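Local coordinates for Peptidase_M23 domain-containing protein (Enterococcus faecalis, PDB 6SMK) that probably hydrolyses D,L peptide bonds of bacterial peptidoglycan, this chain being the zinc-dependent M23 catalytic domain of the prophage-encoded endopeptidase EnpA, at residues 6-11 with 32-37; 76-81 with 109-114; 10-15 with 40-45; 2-7 with 44-49; 56-61 with 102-107. The protein carries 1 engineered substitution. All coordinates share one frame; numbering follows the deposited sequence.

Contact 1 of 5, residues 6-11 with 32-37. With ZN (zinc ion), chain F.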
# COMPACT_ATOMS: atom_id res chain seq x y z
N PRO A 6 -2.29 8.13 -3.22
CA PRO A 6 -0.92 7.81 -3.64
C PRO A 6 -0.52 8.58 -4.89
O PRO A 6 -1.33 8.79 -5.80
CB PRO A 6 -1.00 6.31 -3.94
CG PRO A 6 -2.43 6.11 -4.38
CD PRO A 6 -3.26 7.08 -3.57
N HIS A 7 0.75 8.97 -4.94
CA HIS A 7 1.29 9.71 -6.09
C HIS A 7 2.62 9.09 -6.52
O HIS A 7 3.66 9.74 -6.61
CB HIS A 7 1.42 11.18 -5.76
CG HIS A 7 0.11 11.84 -5.45
ND1 HIS A 7 -0.27 12.17 -4.17
CD2 HIS A 7 -0.90 12.22 -6.26
CE1 HIS A 7 -1.47 12.73 -4.21
NE2 HIS A 7 -1.87 12.78 -5.47
N PHE A 8 2.57 7.80 -6.81
CA PHE A 8 3.74 7.11 -7.33
C PHE A 8 4.06 7.66 -8.71
O PHE A 8 3.16 7.94 -9.50
CB PHE A 8 3.49 5.62 -7.43
CG PHE A 8 3.38 4.94 -6.11
CD1 PHE A 8 4.50 4.73 -5.33
CD2 PHE A 8 2.15 4.50 -5.65
CE1 PHE A 8 4.40 4.09 -4.12
CE2 PHE A 8 2.05 3.86 -4.44
CZ PHE A 8 3.17 3.65 -3.68
N GLY A 9 5.33 7.79 -8.99
CA GLY A 9 5.77 8.26 -10.28
C GLY A 9 6.07 7.11 -11.20
O GLY A 9 5.48 6.03 -11.09
N SER A 10 7.01 7.34 -12.09
CA SER A 10 7.48 6.26 -12.94
C SER A 10 8.37 5.32 -12.13
O SER A 10 8.98 5.73 -11.15
CB SER A 10 8.23 6.83 -14.13
OG SER A 10 7.35 7.58 -14.94
N PRO A 11 8.41 4.03 -12.48
CA PRO A 11 7.67 3.34 -13.54
C PRO A 11 6.36 2.78 -13.07
O PRO A 11 5.79 1.93 -13.76
CB PRO A 11 8.61 2.21 -13.90
CG PRO A 11 9.20 1.82 -12.58
CD PRO A 11 9.29 3.09 -11.76
N ILE A 32 -5.41 0.46 -3.94
CA ILE A 32 -5.11 0.82 -5.32
C ILE A 32 -3.84 0.10 -5.74
O ILE A 32 -2.81 0.21 -5.05
CB ILE A 32 -4.95 2.34 -5.47
CG1 ILE A 32 -6.17 3.03 -4.86
CG2 ILE A 32 -4.70 2.68 -6.94
CD1 ILE A 32 -6.27 4.50 -5.18
N ASP A 33 -3.91 -0.64 -6.84
CA ASP A 33 -2.78 -1.42 -7.32
C ASP A 33 -1.99 -0.61 -8.35
O ASP A 33 -2.56 -0.08 -9.31
CB ASP A 33 -3.27 -2.74 -7.94
CG ASP A 33 -3.60 -3.81 -6.89
OD1 ASP A 33 -3.42 -3.55 -5.69
OD2 ASP A 33 -4.04 -4.91 -7.27
N TYR A 34 -0.68 -0.51 -8.14
CA TYR A 34 0.23 0.10 -9.11
C TYR A 34 1.20 -0.96 -9.60
O TYR A 34 1.92 -1.56 -8.80
CB TYR A 34 1.00 1.27 -8.50
CG TYR A 34 0.23 2.57 -8.36
CD1 TYR A 34 -0.60 2.78 -7.27
CD2 TYR A 34 0.37 3.59 -9.29
CE1 TYR A 34 -1.29 3.97 -7.12
CE2 TYR A 34 -0.32 4.78 -9.15
CZ TYR A 34 -1.14 4.97 -8.06
OH TYR A 34 -1.83 6.15 -7.92
N ALA A 35 1.23 -1.18 -10.91
CA ALA A 35 2.10 -2.19 -11.48
C ALA A 35 3.50 -1.64 -11.73
O ALA A 35 3.67 -0.47 -12.08
CB ALA A 35 1.52 -2.73 -12.79
N ALA A 36 4.48 -2.50 -11.54
CA ALA A 36 5.89 -2.21 -11.76
C ALA A 36 6.65 -3.51 -11.64
O ALA A 36 6.15 -4.46 -11.04
CB ALA A 36 6.42 -1.17 -10.76
N PRO A 37 7.83 -3.59 -12.24
CA PRO A 37 8.59 -4.85 -12.18
C PRO A 37 8.98 -5.21 -10.76
O PRO A 37 9.13 -4.33 -9.90
CB PRO A 37 9.83 -4.55 -13.03
CG PRO A 37 9.42 -3.44 -13.91
CD PRO A 37 8.45 -2.61 -13.13
ZN ZN F . -4.67 -4.95 -4.54
O HOH W 1 -3.55 -6.89 -5.09

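Contact 2 of 5, residues 76-81 with 109-114. Engineered in segment 109-114: Ala109 (natural residue His). With ZN (zinc ion), chain F.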
# COMPACT_ATOMS: atom_id res chain seq x y z
N TYR A 76 1.56 -0.65 2.35
CA TYR A 76 2.21 -0.93 1.08
C TYR A 76 2.48 -2.43 1.01
O TYR A 76 3.27 -2.95 1.80
CB TYR A 76 3.53 -0.16 0.94
CG TYR A 76 3.47 1.34 1.14
CD1 TYR A 76 3.28 1.89 2.40
CD2 TYR A 76 3.64 2.20 0.07
CE1 TYR A 76 3.24 3.26 2.58
CE2 TYR A 76 3.59 3.55 0.24
CZ TYR A 76 3.40 4.08 1.49
OH TYR A 76 3.37 5.45 1.63
N GLY A 77 1.84 -3.11 0.05
CA GLY A 77 1.79 -4.55 0.04
C GLY A 77 2.40 -5.22 -1.18
O GLY A 77 2.85 -4.58 -2.13
N HIS A 78 2.39 -6.57 -1.13
CA HIS A 78 2.90 -7.43 -2.20
C HIS A 78 4.38 -7.16 -2.47
O HIS A 78 4.82 -7.12 -3.62
CB HIS A 78 2.10 -7.27 -3.49
CG HIS A 78 0.62 -7.46 -3.35
ND1 HIS A 78 0.06 -8.57 -2.76
CD2 HIS A 78 -0.42 -6.68 -3.74
CE1 HIS A 78 -1.26 -8.48 -2.80
NE2 HIS A 78 -1.58 -7.34 -3.38
N MET A 79 5.16 -6.93 -1.42
CA MET A 79 6.57 -6.61 -1.62
C MET A 79 7.37 -7.87 -1.86
O MET A 79 7.04 -8.94 -1.36
CB MET A 79 7.14 -5.89 -0.40
CG MET A 79 6.53 -4.55 -0.14
SD MET A 79 7.33 -3.71 1.23
CE MET A 79 6.41 -2.20 1.22
N SER A 80 8.44 -7.73 -2.63
CA SER A 80 9.37 -8.85 -2.74
C SER A 80 10.48 -8.76 -1.71
O SER A 80 11.13 -9.77 -1.42
CB SER A 80 9.99 -8.92 -4.14
OG SER A 80 10.80 -7.79 -4.39
N ARG A 81 10.70 -7.58 -1.15
CA ARG A 81 11.63 -7.39 -0.05
C ARG A 81 11.15 -6.20 0.77
O ARG A 81 10.79 -5.16 0.20
CB ARG A 81 13.06 -7.14 -0.54
CG ARG A 81 14.04 -6.97 0.60
CD ARG A 81 15.41 -6.52 0.12
NE ARG A 81 16.38 -6.48 1.21
CZ ARG A 81 17.68 -6.27 1.04
NH1 ARG A 81 18.17 -6.06 -0.18
NH2 ARG A 81 18.49 -6.25 2.09
N ALA A 109 3.26 -5.90 -8.65
CA ALA A 109 2.59 -4.63 -8.39
C ALA A 109 2.72 -4.31 -6.91
O ALA A 109 3.10 -5.16 -6.10
CB ALA A 109 1.11 -4.64 -8.78
N VAL A 110 2.38 -3.08 -6.57
CA VAL A 110 2.34 -2.65 -5.18
C VAL A 110 0.93 -2.20 -4.87
O VAL A 110 0.30 -1.48 -5.66
CB VAL A 110 3.34 -1.54 -4.88
CG1 VAL A 110 3.18 -0.40 -5.85
CG2 VAL A 110 3.15 -1.08 -3.48
N HIS A 111 0.43 -2.64 -3.73
CA HIS A 111 -0.94 -2.39 -3.32
C HIS A 111 -0.88 -1.34 -2.22
O HIS A 111 -0.28 -1.57 -1.17
CB HIS A 111 -1.57 -3.70 -2.85
CG HIS A 111 -2.94 -3.56 -2.27
ND1 HIS A 111 -4.08 -3.87 -2.98
CD2 HIS A 111 -3.35 -3.14 -1.05
CE1 HIS A 111 -5.13 -3.65 -2.22
NE2 HIS A 111 -4.72 -3.21 -1.04
N TYR A 112 -1.46 -0.18 -2.50
CA TYR A 112 -1.49 0.93 -1.56
C TYR A 112 -2.88 0.98 -0.93
O TYR A 112 -3.87 1.16 -1.64
CB TYR A 112 -1.15 2.23 -2.28
CG TYR A 112 -1.18 3.50 -1.45
CD1 TYR A 112 -0.01 4.00 -0.86
CD2 TYR A 112 -2.35 4.23 -1.30
CE1 TYR A 112 -0.03 5.17 -0.13
CE2 TYR A 112 -2.38 5.40 -0.58
CZ TYR A 112 -1.21 5.87 0.01
OH TYR A 112 -1.24 7.04 0.73
N GLU A 113 -2.94 0.78 0.38
CA GLU A 113 -4.21 0.71 1.10
C GLU A 113 -4.21 1.75 2.22
O GLU A 113 -3.20 1.95 2.90
CB GLU A 113 -4.45 -0.69 1.68
CG GLU A 113 -5.75 -0.82 2.44
CD GLU A 113 -6.16 -2.27 2.64
OE1 GLU A 113 -5.91 -3.08 1.72
OE2 GLU A 113 -6.74 -2.59 3.71
N LEU A 114 -5.35 2.40 2.40
CA LEU A 114 -5.53 3.39 3.45
C LEU A 114 -6.47 2.83 4.51
O LEU A 114 -7.62 2.49 4.21
CB LEU A 114 -6.06 4.69 2.87
CG LEU A 114 -5.43 5.96 3.43
CD1 LEU A 114 -3.93 5.75 3.56
CD2 LEU A 114 -5.73 7.12 2.51
ZN ZN F . -4.67 -4.95 -4.54
O HOH W 1 -3.55 -6.89 -5.09

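Contact 3 of 5, residues 10-15 with 40-45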
# COMPACT_ATOMS: atom_id res chain seq x y z
N SER A 10 7.01 7.34 -12.09
CA SER A 10 7.48 6.26 -12.94
C SER A 10 8.37 5.32 -12.13
O SER A 10 8.98 5.73 -11.15
CB SER A 10 8.23 6.83 -14.13
OG SER A 10 7.35 7.58 -14.94
N PRO A 11 8.41 4.03 -12.48
CA PRO A 11 7.67 3.34 -13.54
C PRO A 11 6.36 2.78 -13.07
O PRO A 11 5.79 1.93 -13.76
CB PRO A 11 8.61 2.21 -13.90
CG PRO A 11 9.20 1.82 -12.58
CD PRO A 11 9.29 3.09 -11.76
N PHE A 12 5.89 3.20 -11.89
CA PHE A 12 4.63 2.69 -11.37
C PHE A 12 3.48 3.12 -12.27
O PHE A 12 3.34 4.31 -12.59
CB PHE A 12 4.38 3.18 -9.94
CG PHE A 12 5.38 2.67 -8.94
CD1 PHE A 12 5.19 1.46 -8.32
CD2 PHE A 12 6.50 3.39 -8.64
CE1 PHE A 12 6.10 1.00 -7.41
CE2 PHE A 12 7.41 2.93 -7.73
CZ PHE A 12 7.22 1.74 -7.11
N VAL A 13 2.66 2.17 -12.69
CA VAL A 13 1.48 2.49 -13.48
C VAL A 13 0.25 1.88 -12.83
O VAL A 13 0.22 0.67 -12.54
CB VAL A 13 1.61 2.04 -14.95
CG1 VAL A 13 2.06 0.61 -15.05
CG2 VAL A 13 0.29 2.22 -15.66
N ARG A 14 -0.75 2.73 -12.58
CA ARG A 14 -2.01 2.35 -11.95
C ARG A 14 -2.80 1.41 -12.84
O ARG A 14 -2.96 1.67 -14.04
CB ARG A 14 -2.82 3.61 -11.68
CG ARG A 14 -4.05 3.46 -10.87
CD ARG A 14 -4.23 4.76 -10.11
NE ARG A 14 -5.59 4.96 -9.61
CZ ARG A 14 -5.88 5.81 -8.64
NH1 ARG A 14 -4.91 6.52 -8.07
NH2 ARG A 14 -7.13 5.94 -8.23
N THR A 15 -3.30 0.33 -12.25
CA THR A 15 -4.02 -0.70 -13.00
C THR A 15 -5.43 -0.93 -12.48
O THR A 15 -6.40 -0.75 -13.23
CB THR A 15 -3.23 -2.01 -12.98
OG1 THR A 15 -3.18 -2.51 -11.64
CG2 THR A 15 -1.84 -1.79 -13.50
N THR A 40 11.54 -3.09 -8.22
CA THR A 40 11.36 -1.66 -8.20
C THR A 40 11.21 -1.18 -6.77
O THR A 40 10.39 -1.70 -6.02
CB THR A 40 10.16 -1.25 -9.01
OG1 THR A 40 10.25 -1.80 -10.35
CG2 THR A 40 10.07 0.25 -9.06
N PRO A 41 12.01 -0.22 -6.34
CA PRO A 41 11.89 0.32 -4.99
C PRO A 41 10.63 1.16 -4.81
O PRO A 41 10.29 2.00 -5.64
CB PRO A 41 13.15 1.17 -4.86
CG PRO A 41 13.54 1.51 -6.27
CD PRO A 41 13.15 0.34 -7.08
N ILE A 42 9.96 0.92 -3.69
CA ILE A 42 8.71 1.60 -3.35
C ILE A 42 9.04 2.82 -2.50
O ILE A 42 9.40 2.66 -1.32
CB ILE A 42 7.77 0.70 -2.53
CG1 ILE A 42 7.40 -0.59 -3.26
CG2 ILE A 42 6.57 1.49 -2.06
CD1 ILE A 42 6.11 -0.54 -3.94
N PRO A 43 8.86 4.04 -3.00
CA PRO A 43 9.06 5.21 -2.14
C PRO A 43 7.79 5.57 -1.39
O PRO A 43 6.68 5.56 -1.94
CB PRO A 43 9.46 6.29 -3.15
CG PRO A 43 8.80 5.88 -4.43
CD PRO A 43 8.65 4.40 -4.41
N ALA A 44 7.96 5.85 -0.10
CA ALA A 44 6.83 6.16 0.77
C ALA A 44 6.14 7.44 0.30
O ALA A 44 6.80 8.45 0.02
CB ALA A 44 7.30 6.32 2.20
N GLN A 45 4.81 7.40 0.23
CA GLN A 45 4.04 8.53 -0.27
C GLN A 45 3.89 9.63 0.77
O GLN A 45 3.89 10.82 0.41
CB GLN A 45 2.67 8.04 -0.71
CG GLN A 45 2.74 7.10 -1.87
CD GLN A 45 3.58 7.67 -2.98
OE1 GLN A 45 3.19 8.65 -3.63
NE2 GLN A 45 4.74 7.08 -3.20

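Contact 4 of 5, residues 2-7 with 44-49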
# COMPACT_ATOMS: atom_id res chain seq x y z
N GLY A 2 -8.45 13.80 -2.13
CA GLY A 2 -7.74 12.67 -1.55
C GLY A 2 -6.54 13.11 -0.76
O GLY A 2 -5.44 13.24 -1.30
N ALA A 3 -6.74 13.35 0.54
CA ALA A 3 -5.66 13.93 1.33
C ALA A 3 -4.48 13.00 1.50
O ALA A 3 -3.40 13.46 1.86
CB ALA A 3 -6.17 14.36 2.71
N PHE A 4 -4.67 11.70 1.25
CA PHE A 4 -3.56 10.75 1.31
C PHE A 4 -3.56 9.83 0.10
O PHE A 4 -3.06 8.71 0.16
CB PHE A 4 -3.58 9.95 2.61
CG PHE A 4 -3.21 10.77 3.80
CD1 PHE A 4 -4.17 11.51 4.47
CD2 PHE A 4 -1.89 10.86 4.22
CE1 PHE A 4 -3.82 12.29 5.56
CE2 PHE A 4 -1.54 11.64 5.31
CZ PHE A 4 -2.50 12.35 5.97
N ALA A 5 -4.10 10.32 -1.02
CA ALA A 5 -4.01 9.60 -2.27
C ALA A 5 -2.55 9.28 -2.58
O ALA A 5 -1.65 10.05 -2.24
CB ALA A 5 -4.62 10.42 -3.39
N PRO A 6 -2.29 8.13 -3.22
CA PRO A 6 -0.92 7.81 -3.64
C PRO A 6 -0.52 8.58 -4.89
O PRO A 6 -1.33 8.79 -5.80
CB PRO A 6 -1.00 6.31 -3.94
CG PRO A 6 -2.43 6.11 -4.38
CD PRO A 6 -3.26 7.08 -3.57
N HIS A 7 0.75 8.97 -4.94
CA HIS A 7 1.29 9.71 -6.09
C HIS A 7 2.62 9.09 -6.52
O HIS A 7 3.66 9.74 -6.61
CB HIS A 7 1.42 11.18 -5.76
CG HIS A 7 0.11 11.84 -5.45
ND1 HIS A 7 -0.27 12.17 -4.17
CD2 HIS A 7 -0.90 12.22 -6.26
CE1 HIS A 7 -1.47 12.73 -4.21
NE2 HIS A 7 -1.87 12.78 -5.47
N ALA A 44 7.96 5.85 -0.10
CA ALA A 44 6.83 6.16 0.77
C ALA A 44 6.14 7.44 0.30
O ALA A 44 6.80 8.45 0.02
CB ALA A 44 7.30 6.32 2.20
N GLN A 45 4.81 7.40 0.23
CA GLN A 45 4.04 8.53 -0.27
C GLN A 45 3.89 9.63 0.77
O GLN A 45 3.89 10.82 0.41
CB GLN A 45 2.67 8.04 -0.71
CG GLN A 45 2.74 7.10 -1.87
CD GLN A 45 3.58 7.67 -2.98
OE1 GLN A 45 3.19 8.65 -3.63
NE2 GLN A 45 4.74 7.08 -3.20
N TYR A 46 3.76 9.28 2.04
CA TYR A 46 3.59 10.26 3.09
C TYR A 46 4.51 9.90 4.24
O TYR A 46 4.83 8.72 4.44
CB TYR A 46 2.11 10.30 3.54
CG TYR A 46 1.21 10.75 2.42
CD1 TYR A 46 0.66 9.84 1.52
CD2 TYR A 46 0.93 12.09 2.22
CE1 TYR A 46 -0.14 10.26 0.48
CE2 TYR A 46 0.13 12.51 1.19
CZ TYR A 46 -0.40 11.60 0.31
OH TYR A 46 -1.19 12.05 -0.72
N PRO A 47 4.99 10.89 5.00
CA PRO A 47 5.83 10.58 6.15
C PRO A 47 5.02 10.01 7.29
O PRO A 47 3.85 10.33 7.47
CB PRO A 47 6.40 11.95 6.55
CG PRO A 47 5.33 12.88 6.15
CD PRO A 47 4.75 12.33 4.86
N GLY A 48 5.67 9.16 8.07
CA GLY A 48 5.04 8.66 9.28
C GLY A 48 5.91 7.65 9.98
O GLY A 48 7.07 7.44 9.62
N LEU A 49 5.31 7.02 10.99
CA LEU A 49 5.96 6.02 11.83
C LEU A 49 5.61 4.62 11.35
O LEU A 49 4.43 4.31 11.15
CB LEU A 49 5.50 6.20 13.28
CG LEU A 49 5.84 5.09 14.27
CD1 LEU A 49 7.30 5.18 14.68
CD2 LEU A 49 4.92 5.17 15.48

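Contact 5 of 5, residues 56-61 with 102-107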
# COMPACT_ATOMS: atom_id res chain seq x y z
N SER A 56 3.96 -12.72 5.09
CA SER A 56 3.06 -13.86 4.97
C SER A 56 2.94 -14.19 3.50
O SER A 56 3.43 -13.46 2.63
CB SER A 56 1.69 -13.57 5.58
OG SER A 56 1.11 -12.41 5.01
N SER A 57 2.30 -15.32 3.22
CA SER A 57 1.98 -15.70 1.85
C SER A 57 0.50 -15.49 1.55
O SER A 57 -0.04 -16.13 0.65
CB SER A 57 2.39 -17.14 1.61
OG SER A 57 2.23 -17.89 2.79
N ILE A 58 -0.14 -14.57 2.26
CA ILE A 58 -1.58 -14.43 2.28
C ILE A 58 -1.94 -12.96 2.04
O ILE A 58 -1.27 -12.06 2.56
CB ILE A 58 -2.15 -14.93 3.62
CG1 ILE A 58 -2.08 -16.45 3.65
CG2 ILE A 58 -3.57 -14.43 3.85
CD1 ILE A 58 -2.84 -17.05 4.80
N GLY A 59 -2.98 -12.74 1.23
CA GLY A 59 -3.44 -11.40 0.91
C GLY A 59 -2.30 -10.47 0.56
O GLY A 59 -1.58 -10.71 -0.42
N LEU A 60 -2.08 -9.44 1.36
CA LEU A 60 -1.03 -8.47 1.03
C LEU A 60 0.38 -9.03 1.17
O LEU A 60 1.33 -8.34 0.77
CB LEU A 60 -1.16 -7.22 1.91
CG LEU A 60 -2.43 -6.41 1.75
CD1 LEU A 60 -2.31 -5.12 2.54
CD2 LEU A 60 -2.70 -6.17 0.29
N GLY A 61 0.54 -10.23 1.72
CA GLY A 61 1.86 -10.84 1.76
C GLY A 61 2.84 -9.99 2.52
O GLY A 61 2.59 -9.59 3.67
N SER A 102 4.14 -10.92 -3.70
CA SER A 102 3.94 -11.71 -2.50
C SER A 102 2.48 -11.73 -2.11
O SER A 102 1.74 -10.77 -2.31
CB SER A 102 4.76 -11.17 -1.32
OG SER A 102 4.76 -9.76 -1.27
N GLY A 103 2.07 -12.83 -1.53
CA GLY A 103 0.69 -12.93 -1.13
C GLY A 103 -0.18 -13.16 -2.35
O GLY A 103 0.19 -13.82 -3.32
N TRP A 104 -1.37 -12.57 -2.28
CA TRP A 104 -2.44 -12.89 -3.21
C TRP A 104 -2.51 -11.82 -4.30
O TRP A 104 -3.47 -11.05 -4.41
CB TRP A 104 -3.75 -13.02 -2.44
CG TRP A 104 -3.81 -14.29 -1.65
CD1 TRP A 104 -2.91 -15.31 -1.66
CD2 TRP A 104 -4.85 -14.69 -0.75
NE1 TRP A 104 -3.32 -16.32 -0.83
CE2 TRP A 104 -4.51 -15.97 -0.25
CE3 TRP A 104 -6.04 -14.10 -0.31
CZ2 TRP A 104 -5.31 -16.66 0.65
CZ3 TRP A 104 -6.83 -14.80 0.59
CH2 TRP A 104 -6.46 -16.06 1.06
N SER A 105 -1.45 -11.78 -5.10
CA SER A 105 -1.33 -10.87 -6.24
C SER A 105 -0.94 -11.67 -7.46
O SER A 105 -0.02 -12.48 -7.40
CB SER A 105 -0.29 -9.77 -6.00
OG SER A 105 -0.41 -8.71 -6.96
N THR A 106 -1.63 -11.39 -8.57
CA THR A 106 -1.47 -12.13 -9.82
C THR A 106 -0.05 -12.01 -10.38
O THR A 106 0.57 -13.02 -10.76
CB THR A 106 -2.49 -11.62 -10.84
OG1 THR A 106 -2.65 -10.20 -10.66
CG2 THR A 106 -3.83 -12.30 -10.67
N GLY A 107 0.47 -10.77 -10.45
CA GLY A 107 1.82 -10.50 -10.89
C GLY A 107 2.46 -9.36 -10.10
O GLY A 107 2.07 -9.06 -8.97

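Contact 1 of 5, residues 6-11 with 32-37
The ring of Tyr34 carries the edge of the Phe8 ring over one of its faces, with CD2 of Phe8 sitting off-centre, toward the rim, 3.6 Å from CD1 of Tyr34. Pro6 comes in at the edge of the same tyrosine ring and near its plane, its CG 3.7 Å from CE1 of Tyr34. The two aromatic rings form a T-shaped (edge-to-face) pair, centroids 5.0 Å apart and planes at 63°. Tyr34 has CG opposite its carbonyl carbon (chi1 -77°), which swings the ring under the loop 6-11 and carries the hydroxyl past Pro6 to Arg14 NH1, its hydrogen-bond partner.

Residues 32-35 end strand 28-35 of the M23 peptidase sheet, and side chains alternate along it. Ile32 and Tyr34 face the N-terminal loop, whereas Asp33 turns to the zinc side and binds the metal through OD1 at 2.2 Å, as the aspartate of the family's HxxxD motif. OD2 of Asp33 accepts a hydrogen bond from the zinc-bound water at 3.0 Å; His29 and His111 complete the protein ligands.

Elsewhere the packing thins out. CG of Pro6 meets CD1 of Ile32 at 4.2 Å, and beyond Phe8 the chain reaches Pro11, which follows a cis peptide bond and puts its CG 4.5 Å from CB of Ala36.

Contact 2 of 5, residues 76-81 with 109-114
The zinc-bound water ties the two segments together at the metal: it is hydrogen-bonded to NE2 of His78 at 2.6 Å and belongs to the shell of the zinc ion. His111 binds the same metal through ND1 at 2.0 Å. His78 is held from its other ring nitrogen, ND1, by the carbonyl of Ser102, so both ends of the imidazole have a partner. Its CD2 packs on CB of His111, and the two imidazoles stand oblique to each other.

His111 has CG anti to its backbone N (chi1 174°), which sends the ring to the metal. On the far side NE2 donates, nearly in the ring plane, to the anti lone pair of Glu113 OE1 at 3.0 Å, an oxygen that Thr30 OG1 also holds. Gripped by zinc at ND1 and by this second-shell carboxylate at NE2, the ring is held at both nitrogens.

On the opposite face of the sheet the edge of Tyr112 points at the face of Tyr76, centroids 5.4 Å apart and planes at 85°. Tyr112 OH bonds to Phe4 O and Tyr76 OH to Gln45 N. The strands pair antiparallel through Gly77 N to His111 O, 2.9 Å; the return bond is weak. Ala109 is an engineered replacement for histidine, so the HxH motif of M23 zinc peptidases appears here with only its second histidine, the metal ligand.

Contact 3 of 5, residues 10-15 with 40-45
Phe12 fills the angle between the start of strand 13-20 and the short strand 41-43, a largely apolar joint, without a hydrogen bond between the segments, on the flank of the antiparallel sheet of the M23 domain. The outer end of its ring does the touching. CE1 meets CD1 of Ile42 at 3.8 Å, with the isoleucine side chain crossing the phenylalanine at about a right angle. CE2 meets CD of Pro43, also at 3.8 Å, and CZ lies the same distance from CG2 of Thr40. The carbonyl oxygen of Pro41 sits at the ring's edge, close to its plane, 3.4 Å from CZ of Phe12. Pro11 adds a looser approach, its CG meeting CG2 of Thr40 tip to tip at 4.0 Å.

Thr40 can offer that methyl because its hydroxyl lies beside the backbone N (chi1 -53°) and bonds to the carbonyl of Pro37. Beyond the two segments Phe12 also packs on Phe8, Tyr34, Val99 and Val110, while Ile42 shares Val99 and Val110 with it. At the end of strand 41-43 the side chain of Gln45 folds back on its own segment: NE2 donates to Pro43 O at 2.8 Å, tilted 34° from the carbonyl plane.

Contact 4 of 5, residues 2-7 with 44-49
Tyr46 lies across the turn Gly2-Ala5 and makes the dense part of this contact. Its hydroxyl donates to Ala5 O at 2.6 Å, lying in the carbonyl plane on a lone pair. The same oxygen lies in the plane of the tyrosine ring at its edge, so the bond runs in the plane of the ring. One face of the ring receives the edge of Phe4: CD2 of Phe4 stands 3.6 Å from CG of Tyr46, offset toward the rim, in a T-shaped pair with centroids 4.8 Å apart and planes inclined by 57°. The two side chains slant across one another.

The other end is looser. His7 is solvent-exposed, and its imidazole merely brings an edge up to the hydroxyl, with CE1 3.6 Å from OH of Tyr46. What holds this residue is its main chain: His7 N donates to Gln45 OE1 at 2.8 Å, from above the carbonyl plane and not along a lone pair. Gln45 reaches it by bending at chi2 (-50°), while its CG stays 4.3 Å from CB of Pro6.

The N-terminal tail is thus laid over the outside of the sheet. Phe4 continues down onto Val68 of strand 63-69, Leu72 of strand 72-82 and Leu114 of strand 109-116. Tyr46 also packs on Val68 and on Tyr112 of strand 109-116. Main-chain bonds from Gly2 to Gly131 and from Ala3 to Tyr129 bring in the C-terminal end, and Gly48 starts strand 48-54 beside Val90.

Contact 5 of 5, residues 56-61 with 102-107
Two irregular loops meet through a single main-chain hydrogen bond, Trp104 N to Gly59 O, 2.6 Å and almost straight at 173°, where a type II' turn from Ile58 to Gly61 faces an inverse gamma turn centred on Trp104. The backbones come together at glycines: the CA atoms of Gly61 and Gly103 are 3.8 Å apart, and CA of Gly103 also makes a CH...O contact with Gly59 O.

Trp104 supplies most of the side-chain cover. With CG opposite its carbonyl carbon (chi1 -74°), the indole folds back over the turn and lays one face on the peptide between Ile58 and Gly59. Gly59 N lies over that face, 3.3 Å from CD2 of Trp104, and CA of Ile58 makes a CH-pi contact with the five-membered ring, 4.1 Å from its centroid. CG2 of Ile58 reaches CZ2 of Trp104 more loosely.

Both loops border the zinc site: Leu60 packs on the metal ligand His111, and the Ser102 hydroxyl bonds to Met79 O. They probably form part of the wall of the substrate groove, as loops around the active site do in other M23 peptidases. Past the contact, the chain turns again where Ser105 OG donates to Gly107 O at 3.2 Å.

How the contacts relate
From the N terminus, contact 4 spans the longest of the early loops, bringing the tail 2-7 back to 44-49; within that span fall contacts 1 and 3. These two share Ser10 and Pro11 and run to 32-37 and 40-45; contacts 3 and 4 end on a common stretch at Ala44 and Gln45. Together they bind the N-terminal arm to strands 28-35 and 41-43 and to the loop leading into strand 48-54. Later, contact 5, joining the loops before strands 63-69 and 109-116, crosses contact 2, which pairs strands 72-82 and 109-116. Contact 2 is central: it shares zinc and water with contact 1, touches contacts 3 and 4 through its tyrosines and, for contact 3, Val110, and meets contact 5 at His78.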